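Chintase (Rhizomucor miehei, PDB 5YUQ) probably hydrolyses the beta-1,4 glycosidic bonds of chitin, as a family 18 glycoside hydrolase with a tunnel-shaped active site. Local coordinates at residues S5-D10 with A175-A180; D23-A28 with W350-D355; S44-V49 with I60-G65; S88-V93 with K133-K138. One frame throughout, in Å; residues are numbered along the deposited sequence.

Contact 1 (S5-D10 with A175-A180); sequences SAYVVD and AFYIMA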
loop_
_atom_site.group_PDB
_atom_site.type_symbol
_atom_site.label_atom_id
_atom_site.label_comp_id
_atom_site.label_asym_id
_atom_site.label_seq_id
_atom_site.Cartn_x
_atom_site.Cartn_y
_atom_site.Cartn_z
ATOM N N SER A 5 4.553 10.788 -2.711
ATOM C CA SER A 5 5.324 10.091 -1.693
ATOM C C SER A 5 5.713 8.732 -2.217
ATOM O O SER A 5 4.912 8.047 -2.837
ATOM C CB SER A 5 4.493 9.911 -0.436
ATOM O OG SER A 5 4.111 11.176 0.084
ATOM N N ALA A 6 6.955 8.344 -1.965
ATOM C CA ALA A 6 7.454 7.079 -2.471
ATOM C C ALA A 6 7.888 6.203 -1.315
ATOM O O ALA A 6 8.736 6.605 -0.516
ATOM C CB ALA A 6 8.634 7.331 -3.398
ATOM N N TYR A 7 7.325 5.001 -1.232
ATOM C CA TYR A 7 7.832 4.018 -0.286
ATOM C C TYR A 7 9.128 3.420 -0.801
ATOM O O TYR A 7 9.250 3.094 -1.981
ATOM C CB TYR A 7 6.816 2.900 -0.064
ATOM C CG TYR A 7 5.718 3.284 0.895
ATOM C CD1 TYR A 7 4.558 3.884 0.435
ATOM C CD2 TYR A 7 5.845 3.056 2.261
ATOM C CE1 TYR A 7 3.543 4.246 1.310
ATOM C CE2 TYR A 7 4.816 3.397 3.150
ATOM C CZ TYR A 7 3.682 4.004 2.665
ATOM O OH TYR A 7 2.677 4.359 3.534
ATOM N N VAL A 8 10.102 3.301 0.094
ATOM C CA VAL A 8 11.288 2.501 -0.172
ATOM C C VAL A 8 11.337 1.467 0.932
ATOM O O VAL A 8 10.833 1.705 2.034
ATOM C CB VAL A 8 12.566 3.347 -0.176
ATOM C CG1 VAL A 8 12.501 4.378 -1.291
ATOM C CG2 VAL A 8 12.794 4.019 1.179
ATOM N N VAL A 9 11.917 0.312 0.636
ATOM C CA VAL A 9 11.877 -0.801 1.573
ATOM C C VAL A 9 13.264 -1.172 2.086
ATOM O O VAL A 9 14.230 -1.206 1.330
ATOM C CB VAL A 9 11.137 -2.038 0.983
ATOM C CG1 VAL A 9 9.693 -1.674 0.639
ATOM C CG2 VAL A 9 11.862 -2.595 -0.252
ATOM N N ASP A 10 13.343 -1.434 3.386
ATOM C CA ASP A 10 14.618 -1.675 4.060
ATOM C C ASP A 10 15.399 -2.834 3.449
ATOM O O ASP A 10 16.631 -2.809 3.399
ATOM C CB ASP A 10 14.362 -1.941 5.541
ATOM C CG ASP A 10 15.632 -2.011 6.347
ATOM O OD1 ASP A 10 16.134 -0.936 6.764
ATOM O OD2 ASP A 10 16.124 -3.135 6.583
ATOM N N ALA A 175 -2.516 13.033 6.662
ATOM C CA ALA A 175 -2.923 12.397 5.414
ATOM C C ALA A 175 -3.151 10.921 5.583
ATOM O O ALA A 175 -2.533 10.277 6.440
ATOM C CB ALA A 175 -1.884 12.641 4.308
ATOM N N PHE A 176 -4.032 10.398 4.739
ATOM C CA PHE A 176 -4.439 9.008 4.787
ATOM C C PHE A 176 -4.083 8.414 3.438
ATOM O O PHE A 176 -4.647 8.804 2.403
ATOM C CB PHE A 176 -5.949 8.919 5.021
ATOM C CG PHE A 176 -6.397 9.497 6.347
ATOM C CD1 PHE A 176 -6.440 10.871 6.543
ATOM C CD2 PHE A 176 -6.776 8.667 7.390
ATOM C CE1 PHE A 176 -6.838 11.408 7.759
ATOM C CE2 PHE A 176 -7.191 9.188 8.612
ATOM C CZ PHE A 176 -7.223 10.565 8.802
ATOM N N TYR A 177 -3.126 7.493 3.434
ATOM C CA TYR A 177 -2.613 6.928 2.188
ATOM C C TYR A 177 -3.390 5.666 1.851
ATOM O O TYR A 177 -3.170 4.630 2.467
ATOM C CB TYR A 177 -1.132 6.562 2.338
ATOM C CG TYR A 177 -0.157 7.715 2.531
ATOM C CD1 TYR A 177 -0.590 9.032 2.639
ATOM C CD2 TYR A 177 1.207 7.471 2.601
ATOM C CE1 TYR A 177 0.315 10.075 2.817
ATOM C CE2 TYR A 177 2.119 8.502 2.774
ATOM C CZ TYR A 177 1.667 9.796 2.874
ATOM O OH TYR A 177 2.575 10.813 3.046
ATOM N N ILE A 178 -4.287 5.743 0.870
ATOM C CA ILE A 178 -5.141 4.606 0.523
ATOM C C ILE A 178 -4.391 3.542 -0.270
ATOM O O ILE A 178 -3.871 3.803 -1.356
ATOM C CB ILE A 178 -6.367 5.047 -0.289
ATOM C CG1 ILE A 178 -7.205 6.037 0.522
ATOM C CG2 ILE A 178 -7.220 3.848 -0.662
ATOM C CD1 ILE A 178 -8.348 6.655 -0.270
ATOM N N MET A 179 -4.358 2.328 0.269
ATOM C CA MET A 179 -3.671 1.233 -0.400
ATOM C C MET A 179 -4.591 0.584 -1.421
ATOM O O MET A 179 -5.094 -0.522 -1.223
ATOM C CB MET A 179 -3.150 0.232 0.629
ATOM C CG MET A 179 -2.067 0.845 1.511
ATOM S SD MET A 179 -1.474 -0.248 2.812
ATOM C CE MET A 179 -1.482 -1.829 1.957
ATOM N N ALA A 180 -4.820 1.300 -2.518
ATOM C CA ALA A 180 -5.689 0.818 -3.583
ATOM C C ALA A 180 -4.938 -0.124 -4.503
ATOM O O ALA A 180 -4.815 0.116 -5.697
ATOM C CB ALA A 180 -6.232 1.992 -4.374
#
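Strand 5-9 and strand 175-178 are not paired: Ser5 and Tyr177, the residues whose backbones come nearest, keep their CA atoms 9.4 Å apart, so only side chains bridge the gap. Tyr177 points from its strand toward the other segment and spans most of the distance. With chi2 at 3° the ring plane nearly contains the bond from CA to CB, so CD1 eclipses CA and CD2 turns to the other side, toward Tyr7. There Tyr7 OH arrives at the ring edge, close to the ring plane, 3.6 Å from Tyr177 CD2, while Tyr7 CE1 lies 4.2 Å from the same carbon. The two side chains cross obliquely. At the far end of the ring, Tyr177 OH comes to 3.4 Å from Ser5 OG. All three residues are buried, and polar partners outside hold two of their hydroxyls: Tyr7 OH bonds to Asn103 OD1 and Ser5 OG to His24 ND1. The contact thus crosses the interior of the family 18 TIM barrel, between non-adjacent strands. Strand 4-9 is flanked by strands 24-32 and 346-350, and strand 175-178 by strands 144-149 and 228-240.

Contact 2 (D23-A28 with W350-D355); sequences DHIVYA and WSLEMD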
loop_
_atom_site.group_PDB
_atom_site.type_symbol
_atom_site.label_atom_id
_atom_site.label_comp_id
_atom_site.label_asym_id
_atom_site.label_seq_id
_atom_site.Cartn_x
_atom_site.Cartn_y
_atom_site.Cartn_z
ATOM N N ASP A 23 8.508 14.066 -3.545
ATOM C CA ASP A 23 8.487 15.061 -2.479
ATOM C C ASP A 23 8.767 14.473 -1.109
ATOM O O ASP A 23 9.200 15.175 -0.199
ATOM C CB ASP A 23 7.117 15.735 -2.440
ATOM C CG ASP A 23 6.749 16.357 -3.759
ATOM O OD1 ASP A 23 7.432 17.322 -4.155
ATOM O OD2 ASP A 23 5.775 15.897 -4.392
ATOM N N HIS A 24 8.504 13.184 -0.956
ATOM C CA HIS A 24 8.447 12.577 0.357
ATOM C C HIS A 24 8.883 11.127 0.234
ATOM O O HIS A 24 8.378 10.403 -0.616
ATOM C CB HIS A 24 6.992 12.674 0.852
ATOM C CG HIS A 24 6.754 12.136 2.225
ATOM N ND1 HIS A 24 5.531 11.624 2.605
ATOM C CD2 HIS A 24 7.544 12.076 3.324
ATOM C CE1 HIS A 24 5.584 11.253 3.873
ATOM N NE2 HIS A 24 6.791 11.519 4.335
ATOM N N ILE A 25 9.842 10.710 1.055
ATOM C CA ILE A 25 10.235 9.303 1.093
ATOM C C ILE A 25 9.603 8.685 2.325
ATOM O O ILE A 25 9.629 9.292 3.399
ATOM C CB ILE A 25 11.763 9.129 1.185
ATOM C CG1 ILE A 25 12.438 9.584 -0.112
ATOM C CG2 ILE A 25 12.130 7.668 1.451
ATOM C CD1 ILE A 25 12.142 8.716 -1.316
ATOM N N VAL A 26 8.999 7.513 2.170
ATOM C CA VAL A 26 8.423 6.793 3.303
ATOM C C VAL A 26 9.188 5.492 3.451
ATOM O O VAL A 26 9.163 4.644 2.568
ATOM C CB VAL A 26 6.924 6.523 3.106
ATOM C CG1 VAL A 26 6.296 6.086 4.419
ATOM C CG2 VAL A 26 6.234 7.787 2.615
ATOM N N TYR A 27 9.897 5.358 4.563
ATOM C CA TYR A 27 10.846 4.266 4.741
ATOM C C TYR A 27 10.178 3.109 5.484
ATOM O O TYR A 27 9.781 3.248 6.635
ATOM C CB TYR A 27 12.072 4.769 5.510
ATOM C CG TYR A 27 13.230 3.804 5.522
ATOM C CD1 TYR A 27 13.221 2.684 6.343
ATOM C CD2 TYR A 27 14.340 4.028 4.728
ATOM C CE1 TYR A 27 14.280 1.794 6.350
ATOM C CE2 TYR A 27 15.408 3.151 4.731
ATOM C CZ TYR A 27 15.373 2.045 5.549
ATOM O OH TYR A 27 16.435 1.170 5.537
ATOM N N ALA A 28 10.078 1.960 4.818
ATOM C CA ALA A 28 9.349 0.805 5.346
ATOM C C ALA A 28 10.305 -0.352 5.648
ATOM O O ALA A 28 11.173 -0.626 4.831
ATOM C CB ALA A 28 8.325 0.359 4.313
ATOM N N TRP A 350 3.955 2.206 -4.146
ATOM C CA TRP A 350 4.627 1.047 -3.572
ATOM C C TRP A 350 5.180 0.177 -4.696
ATOM O O TRP A 350 4.400 -0.389 -5.462
ATOM C CB TRP A 350 3.658 0.187 -2.736
ATOM C CG TRP A 350 4.385 -0.984 -2.155
ATOM C CD1 TRP A 350 4.693 -2.164 -2.785
ATOM C CD2 TRP A 350 4.962 -1.059 -0.857
ATOM N NE1 TRP A 350 5.414 -2.972 -1.940
ATOM C CE2 TRP A 350 5.590 -2.315 -0.746
ATOM C CE3 TRP A 350 4.994 -0.191 0.240
ATOM C CZ2 TRP A 350 6.250 -2.716 0.414
ATOM C CZ3 TRP A 350 5.647 -0.588 1.385
ATOM C CH2 TRP A 350 6.267 -1.836 1.466
ATOM N N SER A 351 6.501 0.047 -4.823
ATOM C CA SER A 351 7.504 0.808 -4.089
ATOM C C SER A 351 8.613 1.180 -5.083
ATOM O O SER A 351 8.688 0.626 -6.189
ATOM C CB SER A 351 8.057 -0.005 -2.913
ATOM O OG SER A 351 8.526 -1.269 -3.362
ATOM N N LEU A 352 9.469 2.114 -4.686
ATOM C CA LEU A 352 10.323 2.835 -5.626
ATOM C C LEU A 352 11.315 1.971 -6.394
ATOM O O LEU A 352 11.607 2.245 -7.560
ATOM C CB LEU A 352 11.051 3.965 -4.887
ATOM C CG LEU A 352 11.802 4.959 -5.765
ATOM C CD1 LEU A 352 10.869 5.565 -6.797
ATOM C CD2 LEU A 352 12.424 6.048 -4.904
ATOM N N GLU A 353 11.823 0.922 -5.758
ATOM C CA GLU A 353 12.867 0.123 -6.391
ATOM C C GLU A 353 12.316 -0.710 -7.547
ATOM O O GLU A 353 13.077 -1.282 -8.320
ATOM C CB GLU A 353 13.581 -0.754 -5.353
ATOM C CG GLU A 353 12.933 -2.110 -5.089
ATOM C CD GLU A 353 11.626 -2.037 -4.330
ATOM O OE1 GLU A 353 11.246 -0.953 -3.821
ATOM O OE2 GLU A 353 10.964 -3.091 -4.219
ATOM N N MET A 354 11.012 -0.738 -7.665
ATOM C CA MET A 354 10.347 -1.533 -8.686
ATOM C C MET A 354 10.298 -0.904 -10.069
ATOM O O MET A 354 10.032 -1.557 -11.007
ATOM C CB MET A 354 8.899 -1.918 -8.276
ATOM C CG MET A 354 8.819 -2.641 -6.978
ATOM S SD MET A 354 7.001 -2.874 -6.659
ATOM C CE MET A 354 7.068 -3.932 -5.183
ATOM N N ASP A 355 10.559 0.395 -10.117
ATOM C CA ASP A 355 10.537 1.117 -11.382
ATOM C C ASP A 355 11.743 0.710 -12.215
ATOM O O ASP A 355 12.729 0.187 -11.682
ATOM C CB ASP A 355 10.568 2.627 -11.129
ATOM C CG ASP A 355 9.922 3.418 -12.248
ATOM O OD1 ASP A 355 9.553 2.836 -13.296
ATOM O OD2 ASP A 355 9.790 4.635 -12.081
#
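Trp350, the last residue of strand 346-350, meets Ala28 through the far end of its six-membered ring: Trp350 CZ3 and CH2 both lie 4.1 Å from Ala28 CB, the methyl reaching the ring at a slant. CG is anti to the backbone N (chi1 -180°) and beside the carbonyl carbon, which turns the six-membered ring toward Ala28. Tyr7 also meets this ring, their planes at about 50°, and Val9 packs on it. The peptide bond between Trp350 and Ser351 is cis. A tryptophan with a non-proline cis peptide at the end of the eighth barrel strand is a hallmark of family 18 chitinases, where it forms the floor of the sugar subsite at the cleavage point; Trp350 probably does the same here. Ser351 CB sits above one face of the indole, toward its rim, and Ser351 OG donates to Glu353 OE1 at 2.8 Å, on the syn side of the carboxylate. Leu352 opens a short 3-10 turn and aims its side chain at strand 24-28, where its CD2 loosely touches Ile25 CD1 at 4.5 Å. Met354 N closes the turn onto Ser351 O at 3.1 Å, and Met354 SD accepts a weak bond from Ser351 N at 3.5 Å. Asp355 leaves the turn and takes the backbone N-H groups of Leu361 and Leu362 on its carboxylate.

Contact 3 (S44-V49 with I60-G65); sequences SQLKSV and ISLSVG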
loop_
_atom_site.group_PDB
_atom_site.type_symbol
_atom_site.label_atom_id
_atom_site.label_comp_id
_atom_site.label_asym_id
_atom_site.label_seq_id
_atom_site.Cartn_x
_atom_site.Cartn_y
_atom_site.Cartn_z
ATOM N N SER A 44 21.877 1.808 9.877
ATOM C CA SER A 44 22.768 2.572 9.014
ATOM C C SER A 44 22.084 2.976 7.719
ATOM O O SER A 44 22.374 4.031 7.164
ATOM C CB SER A 44 24.030 1.774 8.713
ATOM O OG SER A 44 23.718 0.531 8.101
ATOM N N GLN A 45 21.181 2.129 7.230
ATOM C CA GLN A 45 20.448 2.476 6.017
ATOM C C GLN A 45 19.519 3.657 6.259
ATOM O O GLN A 45 19.478 4.585 5.457
ATOM C CB GLN A 45 19.649 1.277 5.499
ATOM C CG GLN A 45 20.526 0.198 4.906
ATOM C CD GLN A 45 19.739 -0.999 4.420
ATOM O OE1 GLN A 45 20.313 -2.022 4.066
ATOM N NE2 GLN A 45 18.420 -0.876 4.392
ATOM N N LEU A 46 18.762 3.620 7.354
ATOM C CA LEU A 46 17.853 4.721 7.641
ATOM C C LEU A 46 18.625 6.020 7.817
ATOM O O LEU A 46 18.241 7.045 7.269
ATOM C CB LEU A 46 16.989 4.430 8.869
ATOM C CG LEU A 46 15.931 5.495 9.202
ATOM C CD1 LEU A 46 15.080 5.793 7.976
ATOM C CD2 LEU A 46 15.052 5.040 10.358
ATOM N N LYS A 47 19.728 5.982 8.558
ATOM C CA LYS A 47 20.524 7.193 8.740
ATOM C C LYS A 47 21.098 7.702 7.424
ATOM O O LYS A 47 21.101 8.904 7.173
ATOM C CB LYS A 47 21.631 6.979 9.780
ATOM C CG LYS A 47 21.067 6.675 11.155
ATOM C CD LYS A 47 21.913 7.192 12.292
ATOM C CE LYS A 47 21.128 7.106 13.601
ATOM N NZ LYS A 47 22.004 7.245 14.794
ATOM N N SER A 48 21.572 6.790 6.582
ATOM C CA SER A 48 22.078 7.178 5.274
ATOM C C SER A 48 21.001 7.853 4.433
ATOM O O SER A 48 21.230 8.910 3.855
ATOM C CB SER A 48 22.649 5.970 4.530
ATOM O OG SER A 48 22.726 6.252 3.146
ATOM N N VAL A 49 19.815 7.251 4.383
ATOM C CA VAL A 49 18.751 7.780 3.536
ATOM C C VAL A 49 18.191 9.093 4.069
ATOM O O VAL A 49 17.878 9.989 3.289
ATOM C CB VAL A 49 17.616 6.739 3.316
ATOM C CG1 VAL A 49 16.499 7.336 2.459
ATOM C CG2 VAL A 49 18.186 5.505 2.640
ATOM N N ILE A 60 11.295 12.990 4.916
ATOM C CA ILE A 60 11.299 11.538 5.065
ATOM C C ILE A 60 10.543 11.111 6.315
ATOM O O ILE A 60 10.740 11.662 7.398
ATOM C CB ILE A 60 12.744 10.950 5.041
ATOM C CG1 ILE A 60 12.727 9.440 5.312
ATOM C CG2 ILE A 60 13.643 11.663 6.043
ATOM C CD1 ILE A 60 14.008 8.731 4.851
ATOM N N SER A 61 9.653 10.140 6.149
ATOM C CA SER A 61 8.929 9.551 7.259
ATOM C C SER A 61 9.326 8.100 7.412
ATOM O O SER A 61 9.683 7.447 6.441
ATOM C CB SER A 61 7.422 9.592 7.008
ATOM O OG SER A 61 6.947 10.924 6.967
ATOM N N LEU A 62 9.247 7.595 8.635
ATOM C CA LEU A 62 9.386 6.170 8.882
ATOM C C LEU A 62 8.002 5.545 8.921
ATOM O O LEU A 62 7.102 6.066 9.591
ATOM C CB LEU A 62 10.090 5.933 10.215
ATOM C CG LEU A 62 10.275 4.485 10.662
ATOM C CD1 LEU A 62 11.159 3.733 9.684
ATOM C CD2 LEU A 62 10.855 4.463 12.067
ATOM N N SER A 63 7.835 4.452 8.183
ATOM C CA SER A 63 6.598 3.686 8.224
ATOM C C SER A 63 6.705 2.612 9.287
ATOM O O SER A 63 7.662 1.831 9.305
ATOM C CB SER A 63 6.286 3.063 6.866
ATOM O OG SER A 63 4.978 2.497 6.870
ATOM N N VAL A 64 5.704 2.576 10.160
ATOM C CA VAL A 64 5.686 1.673 11.298
ATOM C C VAL A 64 4.558 0.668 11.113
ATOM O O VAL A 64 3.392 1.052 10.980
ATOM C CB VAL A 64 5.456 2.468 12.610
ATOM C CG1 VAL A 64 5.331 1.531 13.807
ATOM C CG2 VAL A 64 6.581 3.470 12.819
ATOM N N GLY A 65 4.898 -0.617 11.095
ATOM C CA GLY A 65 3.891 -1.648 10.904
ATOM C C GLY A 65 4.181 -2.438 9.648
ATOM O O GLY A 65 5.256 -3.027 9.518
#
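Val49 and Ile60 make the tight end of this contact: Val49 CG1 lies 3.7 Å from Ile60 CD1, the two side chains crossing at about a right angle. Ile60 has CG1 anti to the backbone N (chi1 175°), which stretches the chain outward so that its terminal methyl touches two helix residues, Leu46 CD1 lying 4.4 Å from Ile60 CD1. One turn back along the helix the fit is looser. Leu46 CD2 reaches Leu62 CD1 at 4.2 Å, again roughly perpendicular, and Tyr27, Phe41 and Tyr97 also pack on Leu46. The four residues are buried and wholly apolar where they meet, and no hydrogen bond joins the segments. The other side of the helix differs sharply: Ser44 and Ser48 are exposed, and Lys47 extends to a salt bridge with Glu96 and a cation-pi contact with Tyr97. The 44-49 segment runs nearly antiparallel to the 60-65 segment (157°), their axes 10.6 Å apart at the closest. This is the beta-alpha-beta crossover of a TIM barrel, in which helix 43-55 returns the chain from strand 24-32 to the parallel neighbouring strand 59-65 and covers the outer face of the barrel wall.

Contact 4 (S88-V93 with K133-K138); sequences SNLVDV and KALREK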
loop_
_atom_site.group_PDB
_atom_site.type_symbol
_atom_site.label_atom_id
_atom_site.label_comp_id
_atom_site.label_asym_id
_atom_site.label_seq_id
_atom_site.Cartn_x
_atom_site.Cartn_y
_atom_site.Cartn_z
ATOM N N SER A 88 6.503 6.596 23.737
ATOM C CA SER A 88 7.820 7.089 24.113
ATOM C C SER A 88 8.869 6.584 23.128
ATOM O O SER A 88 9.753 7.332 22.697
ATOM C CB SER A 88 8.158 6.636 25.541
ATOM O OG SER A 88 9.415 7.149 25.957
ATOM N N ASN A 89 8.760 5.319 22.751
ATOM C CA ASN A 89 9.717 4.740 21.820
ATOM C C ASN A 89 9.595 5.330 20.422
ATOM O O ASN A 89 10.596 5.503 19.728
ATOM C CB ASN A 89 9.570 3.221 21.773
ATOM C CG ASN A 89 10.112 2.545 23.014
ATOM O OD1 ASN A 89 10.832 3.159 23.808
ATOM N ND2 ASN A 89 9.783 1.269 23.182
ATOM N N LEU A 90 8.372 5.650 20.015
ATOM C CA LEU A 90 8.148 6.277 18.714
ATOM C C LEU A 90 8.708 7.696 18.681
ATOM O O LEU A 90 9.287 8.119 17.685
ATOM C CB LEU A 90 6.660 6.284 18.359
ATOM C CG LEU A 90 6.068 4.923 17.992
ATOM C CD1 LEU A 90 4.551 4.992 18.018
ATOM C CD2 LEU A 90 6.555 4.483 16.614
ATOM N N VAL A 91 8.529 8.435 19.767
ATOM C CA VAL A 91 9.091 9.775 19.853
ATOM C C VAL A 91 10.612 9.695 19.816
ATOM O O VAL A 91 11.271 10.512 19.169
ATOM C CB VAL A 91 8.601 10.493 21.124
ATOM C CG1 VAL A 91 9.344 11.809 21.317
ATOM C CG2 VAL A 91 7.093 10.722 21.050
ATOM N N ASP A 92 11.168 8.691 20.489
ATOM C CA ASP A 92 12.618 8.530 20.518
ATOM C C ASP A 92 13.179 8.247 19.130
ATOM O O ASP A 92 14.221 8.784 18.771
ATOM C CB ASP A 92 13.035 7.409 21.470
ATOM C CG ASP A 92 12.890 7.789 22.924
ATOM O OD1 ASP A 92 12.705 8.989 23.225
ATOM O OD2 ASP A 92 12.978 6.875 23.773
ATOM N N VAL A 93 12.451 7.455 18.391
ATOM C CA VAL A 93 12.911 7.116 17.044
ATOM C C VAL A 93 12.941 8.326 16.129
ATOM O O VAL A 93 13.808 8.494 15.346
ATOM C CB VAL A 93 12.094 5.963 16.409
ATOM C CG1 VAL A 93 10.770 6.438 15.880
ATOM C CG2 VAL A 93 12.879 5.405 15.254
ATOM N N LYS A 133 -3.076 11.083 18.508
ATOM C CA LYS A 133 -3.191 12.255 19.368
ATOM C C LYS A 133 -2.003 12.385 20.301
ATOM O O LYS A 133 -1.501 13.485 20.520
ATOM C CB LYS A 133 -4.472 12.202 20.192
ATOM C CG LYS A 133 -5.725 12.358 19.371
ATOM C CD LYS A 133 -6.928 12.384 20.299
ATOM C CE LYS A 133 -8.222 12.553 19.547
ATOM N NZ LYS A 133 -9.369 12.353 20.483
ATOM N N ALA A 134 -1.570 11.266 20.863
ATOM C CA ALA A 134 -0.403 11.274 21.736
ATOM C C ALA A 134 0.849 11.692 20.968
ATOM O O ALA A 134 1.661 12.470 21.464
ATOM C CB ALA A 134 -0.206 9.913 22.363
ATOM N N LEU A 135 1.006 11.171 19.752
ATOM C CA LEU A 135 2.155 11.551 18.934
ATOM C C LEU A 135 2.100 13.020 18.556
ATOM O O LEU A 135 3.116 13.711 18.588
ATOM C CB LEU A 135 2.247 10.689 17.672
ATOM C CG LEU A 135 2.495 9.205 17.926
ATOM C CD1 LEU A 135 2.301 8.419 16.657
ATOM C CD2 LEU A 135 3.899 9.007 18.455
ATOM N N ARG A 136 0.913 13.510 18.210
ATOM C CA ARG A 136 0.768 14.916 17.845
ATOM C C ARG A 136 1.123 15.818 19.022
ATOM O O ARG A 136 1.805 16.828 18.856
ATOM C CB ARG A 136 -0.661 15.213 17.374
ATOM C CG ARG A 136 -0.903 16.692 17.067
ATOM C CD ARG A 136 -0.046 17.158 15.903
ATOM N NE ARG A 136 -0.515 16.578 14.644
ATOM C CZ ARG A 136 0.228 16.434 13.552
ATOM N NH1 ARG A 136 1.503 16.802 13.550
ATOM N NH2 ARG A 136 -0.306 15.909 12.465
ATOM N N GLU A 137 0.669 15.442 20.213
ATOM C CA GLU A 137 0.946 16.246 21.399
ATOM C C GLU A 137 2.441 16.256 21.706
ATOM O O GLU A 137 3.000 17.292 22.057
ATOM C CB GLU A 137 0.144 15.736 22.603
ATOM C CG GLU A 137 0.150 16.681 23.803
ATOM C CD GLU A 137 1.412 16.561 24.631
ATOM O OE1 GLU A 137 1.941 15.437 24.726
ATOM O OE2 GLU A 137 1.877 17.587 25.176
ATOM N N LYS A 138 3.096 15.109 21.567
ATOM C CA LYS A 138 4.514 15.028 21.916
ATOM C C LYS A 138 5.466 15.559 20.854
ATOM O O LYS A 138 6.525 16.086 21.188
ATOM C CB LYS A 138 4.893 13.604 22.340
ATOM C CG LYS A 138 4.666 13.376 23.826
ATOM C CD LYS A 138 4.415 11.934 24.174
ATOM C CE LYS A 138 3.859 11.832 25.589
ATOM N NZ LYS A 138 4.683 12.614 26.546
#
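No flat group lies in the interface where Leu90 and Val91 meet Leu135 and Lys138; no ring, amide, carboxylate or guanidinium offers a face or an edge across it, and the touching atoms are all aliphatic carbons. Two flat groups of these helices bond away from it. The Asn89 amide donates through ND2 to Gly36 O, and the Arg136 guanidinium makes a salt bridge with Asp174 and bonds to the carbonyl oxygens of Gly140, Thr143 and Thr172. Within the contact, one methyl is the hub on the inner side: Leu135 CD2 sits 3.9 Å from Leu90 CB and 4.1 Å from Leu90 CD1, the two leucines crossing at a slant, the methyl against the base of Leu90. With CG anti to its carbonyl carbon (chi1 -64°), Leu135 sends this methyl across although its CB starts off to one side. Val91 CG2 approaches Leu135 CD2 more loosely, at 4.5 Å. Nearer the surface Val91 CG2 rests 3.8 Å from Lys138 CB, so the stem of the exposed lysine borders the apolar patch. The axes of segments 88-93 and 133-138 pass 10.3 Å apart at a crossing angle of -46°. Beneath them Leu90 packs on Val64 of strand 59-65. Such side-by-side packing of helices 80-97 and 124-139, each leading to the next strand, is typical of the outer helical layer of a TIM barrel.

From the N terminus, strand 4-9 opens contact 1 and strand 24-32 opens contact 2; they cross, because contact 1 closes at 175-180 and contact 2 only at 350-355, where the last barrel strand ends. Contact 3 closes a short loop from helix 43-55 to strand 59-65, and contact 4 follows in series, joining helices 80-97 and 124-139. Both nest inside contacts 1 and 2. Contact 1 ties the first strand to the sixth across the barrel interior; contact 2 ties the second to the end of the eighth and the loop after it. Asp10 OD1 and Tyr27 OH link them. His24 and Ser61 join contacts 2 and 3, and Leu62 and Val64 pack outward on contact 4.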